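Local coordinates for minor structural protein 4 (PDB 5E7T) that probably serves as an upper component of the host-binding baseplate at the tail tip of lactococcal phage Tuc2009, built around an immunoglobulin-like beta domain, at residues V7-S12 against R56-V61; Y14-K19 against E94-T99; Y22-I27 against G85-R90. All blocks are in the same frame, centred on the assembly; numbering follows the deposited sequence.

Contact 1 of 3, residues V7-S12 against R56-V61; sequences VIEHDS and RNKINV
Val7 to Glu9 pair with Asn60 to Lys58 as neighbouring antiparallel strands, their axes 4.6 Å apart at closest and their directions 159° apart. Ile8 and Ile59 form the hydrogen-bonded pair: Ile8 N lies 2.9 Å from Ile59 O with a nearly straight N-H...O angle of 175°, and Ile59 N gives the return bond to Ile8 O. Beyond the last bridge the ladder is prolonged by His10 N, 2.8 Å from Asn57 O. On the face of Val7, Glu9 and Lys58, the last two side chains run alongside each other, pointing the same way, CG to CG. Lys58 then bends at chi3 (79°), which puts CE 3.7 Å from Val7 CG1. Glu9 OE2 stays 4.2 Å from Lys58 NZ, too far for a salt bridge, and both atoms bond to the hydroxyl of Tyr102, while Lys58 NZ also forms a salt bridge with Asp273 of the neighbouring chain of Minor structural protein 5. On the other face Ile8 CD1 meets Val61 CG2 at 3.8 Å. The His10 ring takes Asn57 CA over one face, 3.9 Å from the centroid in a CH-pi contact, and crosses Ile59 at about a right angle. In the antiparallel sheet of this immunoglobulin-like domain, strand 4-10 lies between 58-63 and 98-103; strand 45-55 borders 58-63, and Phe91 and Ile93 of strand 87-94 pack against the isoleucine face.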
# COMPACT_ATOMS: atom_id res chain seq x y z
N VAL A 7 36.56 -12.81 -1.79
CA VAL A 7 35.86 -12.54 -3.04
C VAL A 7 34.44 -13.10 -3.01
O VAL A 7 34.25 -14.29 -2.73
CB VAL A 7 36.64 -13.10 -4.25
CG1 VAL A 7 35.85 -12.93 -5.53
CG2 VAL A 7 38.00 -12.43 -4.38
N ILE A 8 33.45 -12.27 -3.36
CA ILE A 8 32.05 -12.66 -3.45
C ILE A 8 31.56 -12.36 -4.85
O ILE A 8 31.48 -11.19 -5.24
CB ILE A 8 31.15 -12.03 -2.36
CG1 ILE A 8 31.57 -12.48 -0.97
CG2 ILE A 8 29.69 -12.39 -2.62
CD1 ILE A 8 31.10 -11.61 0.09
N GLU A 9 31.27 -13.43 -5.60
CA GLU A 9 30.75 -13.42 -6.95
C GLU A 9 29.25 -13.44 -6.88
O GLU A 9 28.69 -14.29 -6.17
CB GLU A 9 31.26 -14.65 -7.71
CG GLU A 9 32.69 -14.52 -8.20
CD GLU A 9 33.22 -15.73 -8.94
OE1 GLU A 9 32.41 -16.55 -9.45
OE2 GLU A 9 34.46 -15.85 -9.02
N HIS A 10 28.57 -12.54 -7.59
CA HIS A 10 27.11 -12.44 -7.56
C HIS A 10 26.45 -12.27 -8.95
O HIS A 10 27.14 -12.23 -9.97
CB HIS A 10 26.71 -11.28 -6.64
CG HIS A 10 27.22 -9.96 -7.12
ND1 HIS A 10 28.52 -9.56 -6.88
CD2 HIS A 10 26.61 -9.03 -7.87
CE1 HIS A 10 28.65 -8.40 -7.49
NE2 HIS A 10 27.53 -8.05 -8.11
N ASP A 11 25.11 -12.15 -8.96
CA ASP A 11 24.32 -12.02 -10.18
C ASP A 11 23.86 -10.59 -10.52
O ASP A 11 23.13 -10.44 -11.50
CB ASP A 11 23.11 -12.96 -10.13
CG ASP A 11 22.12 -12.72 -9.00
OD1 ASP A 11 22.43 -11.91 -8.10
OD2 ASP A 11 21.05 -13.38 -9.00
N SER A 12 24.25 -9.56 -9.73
CA SER A 12 23.86 -8.17 -9.98
C SER A 12 24.80 -7.50 -10.96
O SER A 12 26.03 -7.74 -10.98
CB SER A 12 23.78 -7.37 -8.69
OG SER A 12 23.52 -5.99 -8.90
N ARG A 56 32.43 -6.06 -12.38
CA ARG A 56 31.20 -6.73 -12.78
C ARG A 56 31.09 -8.12 -12.17
O ARG A 56 31.96 -8.94 -12.38
CB ARG A 56 31.06 -6.76 -14.31
CG ARG A 56 29.86 -7.55 -14.80
CD ARG A 56 29.75 -7.56 -16.29
NE ARG A 56 28.47 -8.16 -16.68
CZ ARG A 56 28.34 -9.22 -17.45
NH1 ARG A 56 29.41 -9.82 -17.96
NH2 ARG A 56 27.14 -9.70 -17.75
N ASN A 57 30.05 -8.34 -11.38
CA ASN A 57 29.77 -9.64 -10.76
C ASN A 57 30.73 -10.08 -9.66
O ASN A 57 30.50 -11.15 -9.11
CB ASN A 57 29.69 -10.74 -11.83
CG ASN A 57 28.67 -10.55 -12.92
OD1 ASN A 57 27.55 -10.08 -12.69
ND2 ASN A 57 29.00 -11.01 -14.12
N LYS A 58 31.78 -9.30 -9.31
CA LYS A 58 32.74 -9.68 -8.26
C LYS A 58 33.03 -8.55 -7.26
O LYS A 58 33.66 -7.54 -7.61
CB LYS A 58 34.09 -10.16 -8.85
CG LYS A 58 34.02 -11.34 -9.78
CD LYS A 58 35.39 -11.79 -10.26
CE LYS A 58 36.12 -12.61 -9.24
NZ LYS A 58 37.46 -13.02 -9.72
N ILE A 59 32.61 -8.78 -5.98
CA ILE A 59 32.83 -7.90 -4.81
C ILE A 59 34.11 -8.40 -4.14
O ILE A 59 34.28 -9.61 -3.99
CB ILE A 59 31.65 -7.98 -3.77
CG1 ILE A 59 30.26 -7.77 -4.42
CG2 ILE A 59 31.87 -7.02 -2.58
CD1 ILE A 59 29.07 -7.94 -3.49
N ASN A 60 35.00 -7.50 -3.74
CA ASN A 60 36.21 -7.89 -3.04
C ASN A 60 36.09 -7.26 -1.68
O ASN A 60 36.08 -6.02 -1.56
CB ASN A 60 37.46 -7.45 -3.77
CG ASN A 60 38.70 -7.57 -2.93
OD1 ASN A 60 39.01 -6.70 -2.11
ND2 ASN A 60 39.43 -8.64 -3.11
N VAL A 61 35.96 -8.12 -0.65
CA VAL A 61 35.80 -7.70 0.74
C VAL A 61 37.17 -7.71 1.41
O VAL A 61 37.69 -8.77 1.72
CB VAL A 61 34.77 -8.59 1.46
CG1 VAL A 61 34.46 -8.06 2.85
CG2 VAL A 61 33.49 -8.74 0.64

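Contact 2 of 3, residues Y14-K19 against E94-T99; sequences YQPDVK and EGATIT
A short salt-bridge network of Asp17, Lys19 and Glu94 marks the place in this immunoglobulin-like beta domain where the start of strand 17-24 meets the end of strand 87-94 and the turn leading into strand 98-103. Here the backbone pairing is fading: Glu94 N lies 3.0 Å from Asp17 O, but the bond is bent to 128° and weak. The charged part is equally loose. Lys19 NZ is 3.4 Å from Asp17 OD2 in a weakly bonded salt bridge, and a second, long one reaches Glu94 OE1 at 3.9 Å. The two carboxylates, their planes 56° apart, come within 4.0 Å of each other, Asp17 OD2 to Glu94 OE1, so the shared ammonium group probably offsets their repulsion. Glu94 reaches this spot because CG is anti to the backbone N (chi1 -166°) and the chain beyond is extended. Next to this network in the sequence is an apolar contact. Pro16 is buried, packing also on His10, Ile59 and Ile93, and its carbonyl accepts a hydrogen bond from the Tyr54 hydroxyl. Its ring meets the strand end and the turn after it: CB lies 3.4 Å from the backbone Glu94 O, and Pro16 CG touches the methyl carbon Ala96 CB at 3.7 Å.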
# COMPACT_ATOMS: atom_id res chain seq x y z
N TYR A 14 25.38 -4.53 -10.65
CA TYR A 14 25.72 -3.36 -9.86
C TYR A 14 26.71 -3.68 -8.69
O TYR A 14 27.53 -4.61 -8.81
CB TYR A 14 24.41 -2.67 -9.41
CG TYR A 14 23.55 -2.18 -10.57
CD1 TYR A 14 23.74 -0.90 -11.10
CD2 TYR A 14 22.56 -2.98 -11.12
CE1 TYR A 14 22.96 -0.45 -12.17
CE2 TYR A 14 21.77 -2.52 -12.19
CZ TYR A 14 21.99 -1.26 -12.71
OH TYR A 14 21.22 -0.83 -13.76
N GLN A 15 26.68 -2.88 -7.63
CA GLN A 15 27.58 -2.92 -6.50
C GLN A 15 26.87 -3.29 -5.18
O GLN A 15 26.67 -2.39 -4.36
CB GLN A 15 28.25 -1.55 -6.36
CG GLN A 15 29.21 -1.20 -7.47
CD GLN A 15 28.54 -0.71 -8.72
OE1 GLN A 15 27.67 0.18 -8.70
NE2 GLN A 15 28.95 -1.31 -9.84
N PRO A 16 26.57 -4.61 -4.93
CA PRO A 16 25.85 -4.99 -3.70
C PRO A 16 26.59 -4.70 -2.43
O PRO A 16 27.80 -4.82 -2.38
CB PRO A 16 25.64 -6.50 -3.86
CG PRO A 16 25.67 -6.72 -5.28
CD PRO A 16 26.74 -5.78 -5.80
N ASP A 17 25.87 -4.33 -1.39
CA ASP A 17 26.54 -4.06 -0.14
C ASP A 17 26.83 -5.37 0.57
O ASP A 17 26.14 -6.37 0.34
CB ASP A 17 25.71 -3.11 0.72
CG ASP A 17 26.40 -2.62 1.98
OD1 ASP A 17 27.65 -2.42 1.94
OD2 ASP A 17 25.68 -2.38 2.99
N VAL A 18 27.90 -5.39 1.38
CA VAL A 18 28.30 -6.55 2.18
C VAL A 18 28.50 -6.11 3.60
O VAL A 18 29.13 -5.08 3.84
CB VAL A 18 29.51 -7.34 1.64
CG1 VAL A 18 29.89 -8.47 2.59
CG2 VAL A 18 29.21 -7.93 0.26
N LYS A 19 27.93 -6.88 4.55
CA LYS A 19 28.10 -6.65 5.98
C LYS A 19 28.77 -7.88 6.60
O LYS A 19 28.29 -9.01 6.43
CB LYS A 19 26.80 -6.26 6.66
CG LYS A 19 26.58 -4.77 6.65
CD LYS A 19 25.11 -4.46 6.46
CE LYS A 19 24.86 -3.01 6.16
NZ LYS A 19 23.51 -2.82 5.56
N GLU A 94 23.45 -7.67 -0.06
CA GLU A 94 22.18 -6.98 -0.15
C GLU A 94 21.90 -6.67 -1.61
O GLU A 94 22.72 -6.06 -2.27
CB GLU A 94 22.20 -5.69 0.68
CG GLU A 94 20.84 -5.05 0.92
CD GLU A 94 20.82 -3.64 1.49
OE1 GLU A 94 21.83 -3.21 2.09
OE2 GLU A 94 19.76 -2.98 1.36
N GLY A 95 20.76 -7.14 -2.10
CA GLY A 95 20.34 -6.87 -3.47
C GLY A 95 20.85 -7.75 -4.58
O GLY A 95 20.71 -7.41 -5.76
N ALA A 96 21.42 -8.91 -4.23
CA ALA A 96 21.92 -9.89 -5.20
C ALA A 96 21.97 -11.26 -4.55
O ALA A 96 21.71 -11.39 -3.34
CB ALA A 96 23.31 -9.48 -5.70
N THR A 97 22.31 -12.27 -5.36
CA THR A 97 22.45 -13.65 -4.91
C THR A 97 23.92 -14.06 -5.04
O THR A 97 24.55 -13.78 -6.08
CB THR A 97 21.47 -14.56 -5.68
OG1 THR A 97 20.16 -13.97 -5.68
CG2 THR A 97 21.40 -15.94 -5.10
N ILE A 98 24.47 -14.69 -3.99
CA ILE A 98 25.86 -15.16 -4.03
C ILE A 98 25.93 -16.41 -4.91
O ILE A 98 25.24 -17.41 -4.68
CB ILE A 98 26.51 -15.35 -2.65
CG1 ILE A 98 26.41 -14.07 -1.83
CG2 ILE A 98 27.99 -15.77 -2.81
CD1 ILE A 98 26.81 -14.22 -0.36
N THR A 99 26.75 -16.31 -5.93
CA THR A 99 27.01 -17.32 -6.94
C THR A 99 28.11 -18.27 -6.48
O THR A 99 27.98 -19.49 -6.61
CB THR A 99 27.27 -16.53 -8.22
OG1 THR A 99 26.09 -16.59 -9.00
CG2 THR A 99 28.51 -16.97 -9.01

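Contact 3 of 3, residues Y22-I27 against G85-R90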
# COMPACT_ATOMS: atom_id res chain seq x y z
N TYR A 22 31.63 -11.64 12.83
CA TYR A 22 32.45 -12.73 13.32
C TYR A 22 31.84 -13.23 14.64
O TYR A 22 31.44 -12.43 15.49
CB TYR A 22 33.91 -12.25 13.52
CG TYR A 22 34.78 -13.27 14.25
CD1 TYR A 22 34.83 -13.30 15.64
CD2 TYR A 22 35.55 -14.19 13.55
CE1 TYR A 22 35.60 -14.24 16.32
CE2 TYR A 22 36.34 -15.12 14.21
CZ TYR A 22 36.35 -15.16 15.59
OH TYR A 22 37.11 -16.09 16.26
N TYR A 23 31.83 -14.55 14.83
CA TYR A 23 31.30 -15.18 16.04
C TYR A 23 31.77 -16.62 16.19
O TYR A 23 31.98 -17.33 15.19
CB TYR A 23 29.78 -15.08 16.13
CG TYR A 23 29.05 -15.55 14.89
CD1 TYR A 23 28.73 -14.66 13.87
CD2 TYR A 23 28.65 -16.87 14.75
CE1 TYR A 23 28.08 -15.09 12.72
CE2 TYR A 23 28.00 -17.31 13.60
CZ TYR A 23 27.69 -16.42 12.60
OH TYR A 23 27.02 -16.85 11.49
N LYS A 24 31.96 -17.04 17.45
CA LYS A 24 32.41 -18.37 17.83
C LYS A 24 31.27 -19.18 18.42
O LYS A 24 30.44 -18.65 19.16
CB LYS A 24 33.46 -18.22 18.93
CG LYS A 24 34.88 -18.28 18.44
CD LYS A 24 35.85 -17.67 19.42
CE LYS A 24 36.16 -18.47 20.65
NZ LYS A 24 37.59 -18.36 21.01
N ASN A 25 31.29 -20.50 18.19
CA ASN A 25 30.39 -21.51 18.78
C ASN A 25 28.89 -21.32 18.50
O ASN A 25 28.06 -21.76 19.31
CB ASN A 25 30.63 -21.67 20.29
CG ASN A 25 31.97 -22.26 20.61
OD1 ASN A 25 32.27 -23.40 20.25
ND2 ASN A 25 32.78 -21.52 21.32
N SER A 26 28.55 -20.82 17.30
CA SER A 26 27.17 -20.77 16.79
C SER A 26 26.70 -22.26 16.62
O SER A 26 27.55 -23.15 16.66
CB SER A 26 27.13 -20.06 15.45
OG SER A 26 28.15 -20.54 14.59
N ILE A 27 25.39 -22.53 16.46
CA ILE A 27 24.87 -23.91 16.37
C ILE A 27 25.53 -24.69 15.23
O ILE A 27 25.51 -24.24 14.10
CB ILE A 27 23.31 -24.00 16.35
CG1 ILE A 27 22.66 -23.12 15.27
CG2 ILE A 27 22.74 -23.70 17.74
CD1 ILE A 27 21.54 -23.75 14.59
N GLY A 85 36.58 -24.43 12.08
CA GLY A 85 36.31 -25.09 13.34
C GLY A 85 35.08 -24.52 14.01
O GLY A 85 33.94 -24.71 13.54
N THR A 86 35.35 -23.73 15.06
CA THR A 86 34.46 -23.06 16.01
C THR A 86 34.12 -21.63 15.56
O THR A 86 33.11 -21.06 16.01
CB THR A 86 35.24 -23.08 17.34
OG1 THR A 86 34.48 -23.70 18.36
CG2 THR A 86 35.76 -21.73 17.78
N GLU A 87 35.00 -21.03 14.71
CA GLU A 87 34.94 -19.65 14.23
C GLU A 87 34.19 -19.53 12.96
O GLU A 87 34.40 -20.32 12.05
CB GLU A 87 36.35 -19.13 13.95
CG GLU A 87 37.24 -18.95 15.15
CD GLU A 87 38.63 -18.55 14.72
OE1 GLU A 87 39.43 -19.46 14.38
OE2 GLU A 87 38.91 -17.33 14.64
N ILE A 88 33.37 -18.49 12.87
CA ILE A 88 32.62 -18.16 11.66
C ILE A 88 32.75 -16.70 11.34
O ILE A 88 32.64 -15.84 12.22
CB ILE A 88 31.14 -18.64 11.68
CG1 ILE A 88 31.10 -20.08 11.22
CG2 ILE A 88 30.27 -17.80 10.74
CD1 ILE A 88 29.88 -20.62 11.22
N MET A 89 32.99 -16.43 10.07
CA MET A 89 33.01 -15.09 9.52
C MET A 89 31.88 -15.12 8.52
O MET A 89 31.86 -15.96 7.62
CB MET A 89 34.34 -14.79 8.88
CG MET A 89 34.63 -13.35 8.89
SD MET A 89 36.34 -13.09 8.46
CE MET A 89 37.15 -13.56 10.04
N ARG A 90 30.87 -14.28 8.78
CA ARG A 90 29.64 -14.21 8.03
C ARG A 90 29.62 -12.95 7.16
O ARG A 90 29.92 -11.86 7.65
CB ARG A 90 28.48 -14.21 9.04
CG ARG A 90 27.13 -14.43 8.41
CD ARG A 90 26.02 -13.85 9.25
NE ARG A 90 24.75 -14.10 8.58
CZ ARG A 90 23.60 -13.51 8.88
NH1 ARG A 90 23.55 -12.59 9.83
NH2 ARG A 90 22.50 -13.81 8.20
O HOH W 1 30.77 -20.12 15.17
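Tyr22 stands opposite Met89 as a non-hydrogen-bonded pair in the antiparallel ladder of strands 17-24 and 87-94, and its side chain crosses those of Glu87 and Met89 at a slant. With CG anti to the backbone N (chi1 170°), the phenol reaches Glu87, and OH donates to Glu87 OE2 at 2.7 Å. The carboxylate oxygen sits at the ring edge, the two planes stand 77° apart, and the hydroxyl approaches on the anti side. Further back on the same ring, CD2 touches Met89 CE. Tyr23 forms the hydrogen-bonded pair with Ile88: Tyr23 N to Ile88 O is 3.0 Å, and Ile88 N returns a bond to Tyr23 O. The Tyr23 side chain runs beside Ile88, its ring face over CB and its CZ 3.5 Å from Ile88 CG2; the hydroxyl itself bonds to the backbone of a chain of another protein. Lys24 lays CG on Thr86 CG2 at 3.6 Å, while its NZ bonds to Ser277 O of the neighbouring chain of Minor structural protein 5. Asn25 continues the ladder through N to Thr86 O (2.9 Å), and Thr86 OG1 donates to Asn25 OD1 at 2.9 Å from above the amide carbonyl plane, 52° out of it. The Asn25 amide nitrogen is held by Glu43. At Ser26, OG donates to a water that in turn donates to Tyr23 O and Thr86 O. These two carbonyls each also receive a backbone N-H, so polar links close the end where strand 17-24 finishes and 87-94 starts; further along, Tyr23-Ile88 packing and the Tyr22-Glu87 bond add to the ladder. The Tyr22 bond would probably stabilise Glu87's negative charge.

How the contacts relate
From the N terminus, strand 4-10 leads into contact 1, which closes a loop of 43 residues when the chain returns at 56-61. Before that return, residues 14-19 and 22-27 have opened contacts 2 and 3, so contact 1 crosses both. Contact 3 closes at 85-90, nested inside the longer loop that contact 2 closes at 94-99. Contacts 1 and 2 touch, through Asp11 OD1 with Thr97 N and the packing of His10 on Pro16; contact 3 lies about 21 to 23 Å from both, centre to centre. Contact 1 pairs strands 4-10 and 58-63, contact 3 pairs 17-24 and 87-94, and contact 2 joins the start of 17-24 to the end of 87-94 and the turn before 98-103; all belong to one antiparallel sheet, strand 45-55 between the two pairs.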